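PDB 4DXK: mandelate racemase / muconate lactonizing enzyme family protein from Agrobacterium tumefaciens, which is of unknown substrate but, as a mandelate racemase subgroup member of the enolase superfamily, probably acts as a lyase or racemase. Local coordinates for residues A[40-45]-A[79-84]; A[48-53]-A[67-71]; A[188-193]-A[228-232]. One frame throughout, in Å; residues are numbered along the deposited sequence.

Contact 1. Residues A[40-45]-A[79-84]; sequences TVETYV and AEVRGN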
ATOM      1  N   THR A  40      26.788  31.612  16.020  1.00  8.95           N
ATOM      2  CA  THR A  40      25.795  31.707  14.961  1.00  8.59           C
ATOM      3  C   THR A  40      24.391  31.892  15.536  1.00  8.20           C
ATOM      4  O   THR A  40      23.629  32.763  15.100  1.00  8.75           O
ATOM      5  CB  THR A  40      25.860  30.477  14.053  1.00  8.95           C
ATOM      6  OG1 THR A  40      27.146  30.451  13.423  1.00 10.72           O
ATOM      7  CG2 THR A  40      24.785  30.526  12.980  1.00 10.30           C
ATOM      8  N   VAL A  41      24.038  31.064  16.510  1.00  8.23           N
ATOM      9  CA  VAL A  41      22.729  31.162  17.133  1.00  8.31           C
ATOM     10  C   VAL A  41      22.567  32.507  17.841  1.00  8.32           C
ATOM     11  O   VAL A  41      21.518  33.138  17.760  1.00  8.91           O
ATOM     12  CB  VAL A  41      22.483  29.998  18.102  1.00  8.16           C
ATOM     13  CG1 VAL A  41      21.136  30.145  18.768  1.00 10.42           C
ATOM     14  CG2 VAL A  41      22.563  28.674  17.354  1.00 10.27           C
ATOM     15  N   GLU A  42      23.628  32.976  18.485  1.00  8.67           N
ATOM     16  CA  GLU A  42      23.588  34.284  19.126  1.00  9.85           C
ATOM     17  C   GLU A  42      23.268  35.388  18.121  1.00  9.92           C
ATOM     18  O   GLU A  42      22.433  36.261  18.385  1.00  9.74           O
ATOM     19  CB  GLU A  42      24.900  34.589  19.839  1.00 10.33           C
ATOM     20  CG  GLU A  42      24.985  36.014  20.380  1.00 10.49           C
ATOM     21  CD  GLU A  42      26.212  36.214  21.219  1.00 11.32           C
ATOM     22  OE1 GLU A  42      27.330  35.991  20.704  1.00 12.00           O
ATOM     23  OE2 GLU A  42      26.053  36.582  22.399  1.00 12.36           O
ATOM     24  N   THR A  43      23.934  35.363  16.969  1.00  8.95           N
ATOM     25  CA  THR A  43      23.662  36.372  15.952  1.00  8.90           C
ATOM     26  C   THR A  43      22.188  36.331  15.555  1.00  9.25           C
ATOM     27  O   THR A  43      21.537  37.367  15.404  1.00  9.76           O
ATOM     28  CB  THR A  43      24.547  36.169  14.715  1.00 10.36           C
ATOM     29  OG1 THR A  43      25.919  36.297  15.097  1.00 10.54           O
ATOM     30  CG2 THR A  43      24.234  37.207  13.648  1.00 10.56           C
ATOM     31  N   TYR A  44      21.662  35.123  15.388  1.00  9.53           N
ATOM     32  CA  TYR A  44      20.263  34.931  15.024  1.00  9.42           C
ATOM     33  C   TYR A  44      19.301  35.478  16.083  1.00  7.90           C
ATOM     34  O   TYR A  44      18.287  36.102  15.753  1.00  9.28           O
ATOM     35  CB  TYR A  44      19.986  33.446  14.771  1.00  8.99           C
ATOM     36  CG  TYR A  44      18.513  33.110  14.672  1.00  8.18           C
ATOM     37  CD1 TYR A  44      17.811  33.304  13.486  1.00  8.62           C
ATOM     38  CD2 TYR A  44      17.819  32.625  15.768  1.00  8.51           C
ATOM     39  CE1 TYR A  44      16.468  33.012  13.400  1.00  8.46           C
ATOM     40  CE2 TYR A  44      16.464  32.330  15.691  1.00  9.14           C
ATOM     41  CZ  TYR A  44      15.796  32.525  14.499  1.00  8.55           C
ATOM     42  OH  TYR A  44      14.460  32.223  14.384  1.00  8.69           O
ATOM     43  N   VAL A  45      19.602  35.233  17.352  1.00  8.01           N
ATOM     44  CA  VAL A  45      18.743  35.727  18.422  1.00  8.84           C
ATOM     45  C   VAL A  45      18.563  37.240  18.316  1.00  8.79           C
ATOM     46  O   VAL A  45      17.444  37.742  18.428  1.00  9.75           O
ATOM     47  CB  VAL A  45      19.293  35.327  19.801  1.00  8.56           C
ATOM     48  CG1 VAL A  45      18.550  36.034  20.913  1.00 10.74           C
ATOM     49  CG2 VAL A  45      19.203  33.817  19.986  1.00 10.85           C
ATOM     50  N   ALA A  79      20.302  26.498  12.991  1.00  8.12           N
ATOM     51  CA  ALA A  79      20.618  27.577  13.928  1.00  7.75           C
ATOM     52  C   ALA A  79      19.381  28.346  14.355  1.00  7.41           C
ATOM     53  O   ALA A  79      19.231  28.697  15.532  1.00  8.17           O
ATOM     54  CB  ALA A  79      21.653  28.517  13.336  1.00  8.56           C
ATOM     55  N   GLU A  80      18.503  28.631  13.405  1.00  7.62           N
ATOM     56  CA  GLU A  80      17.276  29.360  13.707  1.00  8.01           C
ATOM     57  C   GLU A  80      16.434  28.592  14.729  1.00  6.70           C
ATOM     58  O   GLU A  80      15.938  29.158  15.709  1.00  7.97           O
ATOM     59  CB  GLU A  80      16.454  29.608  12.433  1.00  8.85           C
ATOM     60  CG  GLU A  80      17.131  30.492  11.384  1.00  9.62           C
ATOM     61  CD  GLU A  80      17.904  29.752  10.305  1.00  9.42           C
ATOM     62  OE1 GLU A  80      18.334  28.597  10.497  1.00  8.99           O
ATOM     63  OE2 GLU A  80      18.086  30.363   9.235  1.00 13.86           O
ATOM     64  N   VAL A  81      16.259  27.294  14.496  1.00  7.27           N
ATOM     65  CA  VAL A  81      15.482  26.484  15.414  1.00  7.10           C
ATOM     66  C   VAL A  81      16.147  26.407  16.786  1.00  7.46           C
ATOM     67  O   VAL A  81      15.457  26.485  17.809  1.00  7.23           O
ATOM     68  CB  VAL A  81      15.203  25.093  14.836  1.00  7.78           C
ATOM     69  CG1 VAL A  81      14.594  24.180  15.899  1.00  8.68           C
ATOM     70  CG2 VAL A  81      14.271  25.234  13.628  1.00  8.89           C
ATOM     71  N   ARG A  82      17.467  26.278  16.833  1.00  7.16           N
ATOM     72  CA  ARG A  82      18.146  26.237  18.125  1.00  7.82           C
ATOM     73  C   ARG A  82      17.929  27.534  18.907  1.00  7.70           C
ATOM     74  O   ARG A  82      17.678  27.509  20.116  1.00  7.75           O
ATOM     75  CB  ARG A  82      19.640  25.916  17.953  1.00  8.65           C
ATOM     76  CG  ARG A  82      19.853  24.545  17.335  1.00  7.67           C
ATOM     77  CD  ARG A  82      21.233  23.947  17.584  1.00  7.94           C
ATOM     78  NE  ARG A  82      22.341  24.799  17.149  1.00  7.78           N
ATOM     79  CZ  ARG A  82      22.719  24.976  15.885  1.00  8.48           C
ATOM     80  NH1 ARG A  82      22.068  24.382  14.884  1.00  9.15           N
ATOM     81  NH2 ARG A  82      23.757  25.766  15.620  1.00  9.74           N
ATOM     82  N   GLY A  83      17.978  28.670  18.219  1.00  7.03           N
ATOM     83  CA  GLY A  83      17.703  29.929  18.888  1.00  8.33           C
ATOM     84  C   GLY A  83      16.268  30.026  19.366  1.00  7.94           C
ATOM     85  O   GLY A  83      16.001  30.445  20.495  1.00  7.83           O
ATOM     86  N   ASN A  84      15.332  29.636  18.506  1.00  8.24           N
ATOM     87  CA  ASN A  84      13.920  29.623  18.887  1.00  7.28           C
ATOM     88  C   ASN A  84      13.669  28.741  20.094  1.00  6.96           C
ATOM     89  O   ASN A  84      12.843  29.056  20.960  1.00  7.67           O
ATOM     90  CB  ASN A  84      13.040  29.109  17.744  1.00  9.38           C
ATOM     91  CG  ASN A  84      13.022  30.028  16.551  1.00  8.70           C
ATOM     92  OD1 ASN A  84      13.458  31.176  16.611  1.00  9.10           O
ATOM     93  ND2 ASN A  84      12.495  29.515  15.438  1.00 10.20           N
TER

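Contact 2. Residues A[48-53]-A[67-71]; sequences YIAPRV and DLVGY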
ATOM      1  N   TYR A  48      17.050  38.227  14.370  1.00 10.38           N
ATOM      2  CA  TYR A  48      15.724  37.734  13.988  1.00  9.34           C
ATOM      3  C   TYR A  48      14.717  37.717  15.140  1.00  9.46           C
ATOM      4  O   TYR A  48      13.600  38.221  15.000  1.00 10.98           O
ATOM      5  CB  TYR A  48      15.846  36.326  13.393  1.00 10.33           C
ATOM      6  CG  TYR A  48      14.590  35.857  12.694  1.00 10.82           C
ATOM      7  CD1 TYR A  48      13.578  35.189  13.380  1.00 11.01           C
ATOM      8  CD2 TYR A  48      14.414  36.098  11.339  1.00 13.11           C
ATOM      9  CE1 TYR A  48      12.429  34.775  12.733  1.00 11.66           C
ATOM     10  CE2 TYR A  48      13.273  35.688  10.681  1.00 14.04           C
ATOM     11  CZ  TYR A  48      12.288  35.025  11.381  1.00 13.95           C
ATOM     12  OH  TYR A  48      11.155  34.630  10.704  1.00 15.54           O
ATOM     13  N   ILE A  49      15.094  37.133  16.273  1.00  8.37           N
ATOM     14  CA  ILE A  49      14.143  37.013  17.375  1.00  9.55           C
ATOM     15  C   ILE A  49      13.849  38.374  18.014  1.00  8.43           C
ATOM     16  O   ILE A  49      12.683  38.743  18.179  1.00 10.09           O
ATOM     17  CB  ILE A  49      14.587  36.000  18.455  1.00  7.99           C
ATOM     18  CG1 ILE A  49      14.783  34.612  17.842  1.00  9.51           C
ATOM     19  CG2 ILE A  49      13.557  35.941  19.576  1.00 10.13           C
ATOM     20  CD1 ILE A  49      15.093  33.528  18.857  1.00  9.86           C
ATOM     21  N   ALA A  50      14.895  39.118  18.356  1.00  8.98           N
ATOM     22  CA  ALA A  50      14.725  40.387  19.065  1.00 10.48           C
ATOM     23  C   ALA A  50      13.709  41.359  18.436  1.00 10.92           C
ATOM     24  O   ALA A  50      12.801  41.810  19.131  1.00 11.32           O
ATOM     25  CB  ALA A  50      16.069  41.060  19.285  1.00 12.45           C
ATOM     26  N   PRO A  51      13.832  41.666  17.129  1.00 10.65           N
ATOM     27  CA  PRO A  51      12.853  42.624  16.594  1.00 11.69           C
ATOM     28  C   PRO A  51      11.421  42.091  16.605  1.00 11.68           C
ATOM     29  O   PRO A  51      10.481  42.893  16.562  1.00 14.23           O
ATOM     30  CB  PRO A  51      13.335  42.870  15.157  1.00 14.96           C
ATOM     31  CG  PRO A  51      14.193  41.699  14.827  1.00 19.36           C
ATOM     32  CD  PRO A  51      14.841  41.292  16.120  1.00 12.98           C
ATOM     33  N   ARG A  52      11.249  40.772  16.669  1.00 10.54           N
ATOM     34  CA  ARG A  52       9.921  40.182  16.678  1.00 11.38           C
ATOM     35  C   ARG A  52       9.314  40.024  18.067  1.00 13.71           C
ATOM     36  O   ARG A  52       8.104  39.822  18.191  1.00 15.93           O
ATOM     37  CB  ARG A  52       9.943  38.823  15.986  1.00 12.95           C
ATOM     38  CG  ARG A  52      10.101  38.947  14.492  1.00 12.39           C
ATOM     39  CD  ARG A  52      10.385  37.614  13.828  1.00 13.82           C
ATOM     40  NE  ARG A  52      10.402  37.753  12.374  1.00 16.62           N
ATOM     41  CZ  ARG A  52      11.401  38.289  11.684  1.00 17.35           C
ATOM     42  NH1 ARG A  52      12.488  38.729  12.303  1.00 18.60           N
ATOM     43  NH2 ARG A  52      11.320  38.381  10.361  1.00 22.30           N
ATOM     44  N   VAL A  53      10.129  40.094  19.117  1.00 10.46           N
ATOM     45  CA  VAL A  53       9.599  39.785  20.447  1.00 10.29           C
ATOM     46  C   VAL A  53       9.702  40.902  21.486  1.00 11.20           C
ATOM     47  O   VAL A  53       8.996  40.856  22.488  1.00 12.07           O
ATOM     48  CB  VAL A  53      10.193  38.483  21.032  1.00 11.17           C
ATOM     49  CG1 VAL A  53      10.043  37.337  20.043  1.00 10.79           C
ATOM     50  CG2 VAL A  53      11.650  38.682  21.434  1.00 11.10           C
ATOM     51  N   ASP A  67       5.033  32.369  15.853  1.00 10.62           N
ATOM     52  CA  ASP A  67       5.534  33.594  15.237  1.00 11.93           C
ATOM     53  C   ASP A  67       7.017  33.529  14.864  1.00 12.05           C
ATOM     54  O   ASP A  67       7.482  34.343  14.057  1.00 13.38           O
ATOM     55  CB  ASP A  67       5.279  34.807  16.143  1.00 11.37           C
ATOM     56  CG  ASP A  67       3.818  35.217  16.189  1.00 14.21           C
ATOM     57  OD1 ASP A  67       3.051  34.781  15.314  1.00 16.18           O
ATOM     58  OD2 ASP A  67       3.452  35.996  17.097  1.00 14.74           O
ATOM     59  N   LEU A  68       7.760  32.590  15.451  1.00  9.38           N
ATOM     60  CA  LEU A  68       9.192  32.470  15.162  1.00  9.55           C
ATOM     61  C   LEU A  68       9.523  31.385  14.136  1.00  8.71           C
ATOM     62  O   LEU A  68      10.681  31.249  13.747  1.00  9.26           O
ATOM     63  CB  LEU A  68      10.000  32.268  16.451  1.00  9.59           C
ATOM     64  CG  LEU A  68       9.981  33.454  17.419  1.00  9.12           C
ATOM     65  CD1 LEU A  68      10.804  33.122  18.652  1.00 12.38           C
ATOM     66  CD2 LEU A  68      10.506  34.726  16.750  1.00 10.92           C
ATOM     67  N   VAL A  69       8.533  30.606  13.707  1.00  8.74           N
ATOM     68  CA  VAL A  69       8.783  29.623  12.654  1.00  8.78           C
ATOM     69  C   VAL A  69       9.230  30.347  11.385  1.00  9.21           C
ATOM     70  O   VAL A  69       8.579  31.282  10.932  1.00  9.95           O
ATOM     71  CB  VAL A  69       7.544  28.766  12.361  1.00  9.49           C
ATOM     72  CG1 VAL A  69       7.798  27.872  11.159  1.00 11.41           C
ATOM     73  CG2 VAL A  69       7.153  27.920  13.586  1.00 10.88           C
ATOM     74  N   GLY A  70      10.351  29.922  10.820  1.00  8.78           N
ATOM     75  CA  GLY A  70      10.910  30.605   9.669  1.00  9.74           C
ATOM     76  C   GLY A  70      10.308  30.176   8.351  1.00  8.11           C
ATOM     77  O   GLY A  70       9.833  29.053   8.202  1.00  9.34           O
ATOM     78  N   TYR A  71      10.324  31.080   7.383  1.00  9.11           N
ATOM     79  CA  TYR A  71      10.024  30.733   6.006  1.00  8.40           C
ATOM     80  C   TYR A  71      11.022  29.687   5.506  1.00  8.00           C
ATOM     81  O   TYR A  71      10.673  28.782   4.745  1.00  8.47           O
ATOM     82  CB  TYR A  71      10.088  31.995   5.142  1.00 10.49           C
ATOM     83  CG  TYR A  71       9.767  31.747   3.701  1.00 10.32           C
ATOM     84  CD1 TYR A  71       8.471  31.436   3.305  1.00 15.89           C
ATOM     85  CD2 TYR A  71      10.752  31.828   2.729  1.00 10.80           C
ATOM     86  CE1 TYR A  71       8.170  31.214   1.979  1.00 17.05           C
ATOM     87  CE2 TYR A  71      10.458  31.606   1.392  1.00 13.08           C
ATOM     88  CZ  TYR A  71       9.165  31.292   1.032  1.00 13.34           C
ATOM     89  OH  TYR A  71       8.854  31.074  -0.291  1.00 18.30           O
TER
HETATM   90  O   HOH W   1       8.975  33.902  11.803  1.00 14.86           O
HETATM   91  O   HOH W   2      10.880  33.873   8.117  1.00 16.28           O

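Contact 3. Residues A[188-193]-A[228-232]; sequences ISMPDL and QIAKA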
ATOM      1  N   ILE A 188      32.149  -1.521   6.826  1.00 11.63           N
ATOM      2  CA  ILE A 188      32.880  -1.973   8.003  1.00 11.24           C
ATOM      3  C   ILE A 188      33.408  -3.375   7.733  1.00 12.33           C
ATOM      4  O   ILE A 188      32.666  -4.261   7.306  1.00 12.74           O
ATOM      5  CB  ILE A 188      32.025  -1.899   9.304  1.00 11.14           C
ATOM      6  CG1 ILE A 188      32.889  -2.165  10.536  1.00 11.94           C
ATOM      7  CG2 ILE A 188      30.830  -2.842   9.254  1.00 13.57           C
ATOM      8  CD1 ILE A 188      32.171  -1.884  11.843  1.00 12.40           C
ATOM      9  N   SER A 189      34.707  -3.561   7.934  1.00 12.50           N
ATOM     10  CA  SER A 189      35.296  -4.876   7.746  1.00 12.84           C
ATOM     11  C   SER A 189      34.833  -5.756   8.888  1.00 13.00           C
ATOM     12  O   SER A 189      34.529  -5.265   9.976  1.00 13.95           O
ATOM     13  CB  SER A 189      36.822  -4.798   7.749  1.00 14.26           C
ATOM     14  OG  SER A 189      37.320  -4.564   9.058  1.00 15.09           O
ATOM     15  N   MET A 190      34.771  -7.061   8.649  0.63 13.67           N
ATOM     16  CA  MET A 190      34.377  -7.978   9.708  0.63 14.17           C
ATOM     17  C   MET A 190      35.331  -7.957  10.910  0.63 13.94           C
ATOM     18  O   MET A 190      34.868  -8.016  12.049  0.63 13.73           O
ATOM     19  CB  MET A 190      34.134  -9.390   9.173  0.63 14.24           C
ATOM     20  CG  MET A 190      32.854  -9.457   8.333  0.63 15.93           C
ATOM     21  SD  MET A 190      32.370 -11.112   7.813  0.63 23.94           S
ATOM     22  CE  MET A 190      33.635 -11.453   6.589  0.63 14.99           C
ATOM     23  N   PRO A 191      36.654  -7.848  10.677  1.00 14.10           N
ATOM     24  CA  PRO A 191      37.518  -7.702  11.860  1.00 15.50           C
ATOM     25  C   PRO A 191      37.235  -6.420  12.656  1.00 14.58           C
ATOM     26  O   PRO A 191      37.260  -6.470  13.886  1.00 16.85           O
ATOM     27  CB  PRO A 191      38.927  -7.662  11.262  1.00 17.55           C
ATOM     28  CG  PRO A 191      38.814  -8.458  10.006  1.00 15.88           C
ATOM     29  CD  PRO A 191      37.453  -8.099   9.460  1.00 16.49           C
ATOM     30  N   ASP A 192      36.957  -5.303  11.989  1.00 14.10           N
ATOM     31  CA  ASP A 192      36.638  -4.078  12.720  1.00 16.81           C
ATOM     32  C   ASP A 192      35.293  -4.178  13.438  1.00 15.87           C
ATOM     33  O   ASP A 192      35.109  -3.616  14.526  1.00 16.13           O
ATOM     34  CB  ASP A 192      36.654  -2.869  11.790  1.00 15.07           C
ATOM     35  CG  ASP A 192      38.057  -2.440  11.415  1.00 17.73           C
ATOM     36  OD1 ASP A 192      39.027  -2.922  12.041  1.00 20.38           O
ATOM     37  OD2 ASP A 192      38.188  -1.611  10.493  1.00 16.96           O
ATOM     38  N   LEU A 193      34.343  -4.881  12.828  1.00 14.20           N
ATOM     39  CA  LEU A 193      33.062  -5.140  13.472  1.00 13.83           C
ATOM     40  C   LEU A 193      33.278  -5.985  14.735  1.00 15.35           C
ATOM     41  O   LEU A 193      32.769  -5.651  15.811  1.00 15.35           O
ATOM     42  CB  LEU A 193      32.108  -5.812  12.478  1.00 13.38           C
ATOM     43  CG  LEU A 193      30.763  -6.341  12.975  1.00 19.02           C
ATOM     44  CD1 LEU A 193      30.036  -5.307  13.805  1.00 18.27           C
ATOM     45  CD2 LEU A 193      29.898  -6.756  11.789  1.00 25.56           C
ATOM     46  N   GLN A 228      24.018  -4.411   8.703  1.00  9.61           N
ATOM     47  CA  GLN A 228      25.006  -5.438   9.012  1.00 10.92           C
ATOM     48  C   GLN A 228      25.392  -5.392  10.493  1.00 10.46           C
ATOM     49  O   GLN A 228      25.447  -6.422  11.173  1.00 12.03           O
ATOM     50  CB  GLN A 228      26.236  -5.199   8.137  1.00 11.29           C
ATOM     51  CG  GLN A 228      27.370  -6.182   8.333  1.00 13.67           C
ATOM     52  CD  GLN A 228      28.582  -5.808   7.508  1.00 13.28           C
ATOM     53  OE1 GLN A 228      28.546  -4.865   6.719  1.00 14.43           O
ATOM     54  NE2 GLN A 228      29.666  -6.551   7.682  1.00 17.20           N
ATOM     55  N   ILE A 229      25.657  -4.189  10.988  1.00 10.23           N
ATOM     56  CA  ILE A 229      25.998  -3.988  12.393  1.00 10.26           C
ATOM     57  C   ILE A 229      24.835  -4.365  13.311  1.00  9.95           C
ATOM     58  O   ILE A 229      25.031  -5.031  14.337  1.00 10.68           O
ATOM     59  CB  ILE A 229      26.449  -2.529  12.653  1.00  9.31           C
ATOM     60  CG1 ILE A 229      27.762  -2.227  11.924  1.00 10.38           C
ATOM     61  CG2 ILE A 229      26.555  -2.250  14.151  1.00 11.64           C
ATOM     62  CD1 ILE A 229      28.089  -0.748  11.844  1.00 11.83           C
ATOM     63  N   ALA A 230      23.627  -3.945  12.936  1.00  9.68           N
ATOM     64  CA  ALA A 230      22.438  -4.238  13.731  1.00  9.74           C
ATOM     65  C   ALA A 230      22.297  -5.743  13.936  1.00 10.16           C
ATOM     66  O   ALA A 230      22.085  -6.207  15.059  1.00 11.16           O
ATOM     67  CB  ALA A 230      21.192  -3.677  13.067  1.00 11.00           C
ATOM     68  N   LYS A 231      22.398  -6.505  12.851  1.00 10.78           N
ATOM     69  CA  LYS A 231      22.285  -7.961  12.946  1.00 11.32           C
ATOM     70  C   LYS A 231      23.366  -8.547  13.850  1.00 11.99           C
ATOM     71  O   LYS A 231      23.096  -9.432  14.676  1.00 12.24           O
ATOM     72  CB  LYS A 231      22.348  -8.607  11.562  1.00 13.36           C
ATOM     73  CG  LYS A 231      21.168  -8.248  10.679  1.00 15.25           C
ATOM     74  CD  LYS A 231      21.078  -9.135   9.446  1.00 26.53           C
ATOM     75  CE  LYS A 231      22.287  -8.979   8.550  1.00 33.50           C
ATOM     76  NZ  LYS A 231      22.298  -9.993   7.446  1.00 31.87           N
ATOM     77  N   ALA A 232      24.585  -8.035  13.722  1.00 11.13           N
ATOM     78  CA  ALA A 232      25.705  -8.534  14.514  1.00 11.99           C
ATOM     79  C   ALA A 232      25.535  -8.266  16.011  1.00 12.24           C
ATOM     80  O   ALA A 232      26.161  -8.936  16.840  1.00 12.78           O
ATOM     81  CB  ALA A 232      27.013  -7.929  14.014  1.00 13.09           C
TER
HETATM   82  O   HOH W   3      30.325  -3.258   5.437  1.00 16.30           O
HETATM   83  O   HOH W   4      32.275  -6.578   5.800  1.00 17.94           O

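Contact 1. Residues A[40-45]-A[79-84]
Two helices of the N-terminal capping domain cross here, with the Tyr44 ring of residues 40-45 lying against Glu80 and Gly83 of residues 79-84. The short segments approach to 8.6 Å between axes, at a crossing angle of -69°. Tyr44 is a knob in a hole formed by Ala79, Glu80, Gly83 and Asn84. Its CG is anti to the backbone N (chi1 168°), which sends the ring across to the second helix. There Glu80 CA makes a CH-pi contact over the ring face, 3.6 Å from the centroid; CB follows over the face, and CG passes beyond the rim, 3.3 Å from Tyr44 CE1. Tyr44 OH donates to Asn84 OD1 at 2.7 Å, with that oxygen near the ring plane, a C=O...donor angle of 117° and the hydroxyl tilted out of the carbonyl plane. One phenol thus offers a flat apolar face to the helix and gives its polar end an amide acceptor. This is the helical part of the enolase-type N-terminal domain, in which helix 38-53 also rests on the antiparallel sheet: Val41 and Val45 touch Leu18 and Val20 of strand 17-24. The branches of Val41 divide the work. CG1 presses tightly on Gly83, 3.4 Å from its CA; the bare backbone of this glycine admits both the Tyr44 ring and the valine methyl. CG2 lies 3.6 Å from Arg82 NH2, whose hydrogen bond goes to Phe36 O. At the N-terminal end of the contact, small groups suffice, Thr40 CG2 meeting Ala79 CB at 3.7 Å. The carboxylate of Glu80 turns away from Tyr44 to a salt bridge with Arg82 of the second subunit, and Thr40 OG1 bonds to Glu47 of that same subunit.

Contact 2. Residues A[48-53]-A[67-71]
Apolar contact centres on Leu68, whose two methyls are shared among three residues of the 48-53 helix end. Leu68 CD1 meets Ile49 CG2 at 4.0 Å, the two side chains crossing at about a right angle. The other methyl, CD2, lies 4.2 Å from Val53 CG1 and also touches the aliphatic CD of Arg52. A forked leucine suits this place because one side chain can fill both positions; Phe87 of helix 79-99 packs on Leu68, Ile49 and Val53 as well. The polar link across the contact runs through water. A chi1 of -167° swings the Tyr48 ring away from its own backbone N and toward residues 67-71, where its hydroxyl serves two waters in different roles. Tyr48 OH donates to the first water at a short 2.5 Å, and this water in turn donates to Asp67 O at 2.7 Å and to Val69 O at 2.8 Å. A second water donates to Tyr48 OH and accepts from Tyr71 N at 2.9 Å. Charge enters through Arg52, which folds back within its own segment: NH1 donates to Tyr48 O at 3.0 Å, the acceptor lying near the guanidinium plane, while the same nitrogen sits over the centre of the Tyr48 ring. Asp67 turns its carboxylate to other arginines, Arg56 of its own chain and Arg184 of the second subunit. Tyr71 OH bonds to Glu268 of the second subunit, a metal-ligand position, so the loop borders a neighbouring metal site. No direct hydrogen bond spans the two segments, so their polar coupling depends on two waters that use the phenol as donor and acceptor at once and link it to backbone groups of Asp67, Val69 and Tyr71.

Contact 3. Residues A[188-193]-A[228-232]
Gln228 reaches obliquely across to Ile188 and Leu193, its amide end stopping beside the backbone of Ile188. The side chain is fully stretched, trans at chi1 (180°) and extended beyond it, and this carries the amide from helix 223-232 to the loop just before helix 190-207. Two waters complete the approach. One accepts from Ile188 N at 2.9 Å and donates to Gln228 OE1 at 2.7 Å; the other donates to Ile188 O at 2.8 Å and accepts from Gln228 NE2 at a longer 3.2 Å. A glutamine suits the place since its amide has both an acceptor and a donor, matched through water to the N-H and C=O of a single residue. The apolar branches gather next to this bridge. Ile188 CG2 lies against the amide group of Gln228, nearest OE1, and meets Ile229 CG1 at 4.1 Å. Leu193 points at the other helix and straddles Ala232: its CD2 is 3.8 Å from Ala232 CB, and CD1 lies only slightly farther from that methyl while also approaching Ile229 CG1 at 4.3 Å. The small alanine lets the leucine fork come close to the helix surface. Ser189 starts the helix that bears Leu193: as N-cap, its OG accepts from Asp192 N at 3.0 Å, with an N-H...acceptor angle of 157°. Phe176 touches both Leu193 and Ile229, and Trp221 touches Ile188 and Ile229, so aromatic loop residues close the apolar part. In the TIM-type (beta/alpha) barrel of the C-terminal domain, this joins the start of helix 190-207 to the end of helix 223-232, neighbouring helices separated in the chain by the parallel strand 212-216, with helix 253-259 next, touching Ala230 and Lys231.

Contacts 1 and 2 belong to one helical layer of the N-terminal domain, their centres 10 Å apart. Helix 38-53 serves both, and the Tyr44 and Tyr48 rings meet along it at about 15° between planes; Asn84 ND2 of contact 1 also gives a weak hydrogen bond to Leu68 O of contact 2. Both reach the second subunit. Contact 3 stands apart in the barrel domain, about 39 Å from contact 1 and 46 Å from contact 2, centre to centre, and faces a third subunit. A bound sodium ion lies about 14 Å from the Arg82 side chain of contact 1; Glu216, Glu242 and Glu268 form a sodium site in the barrel domain.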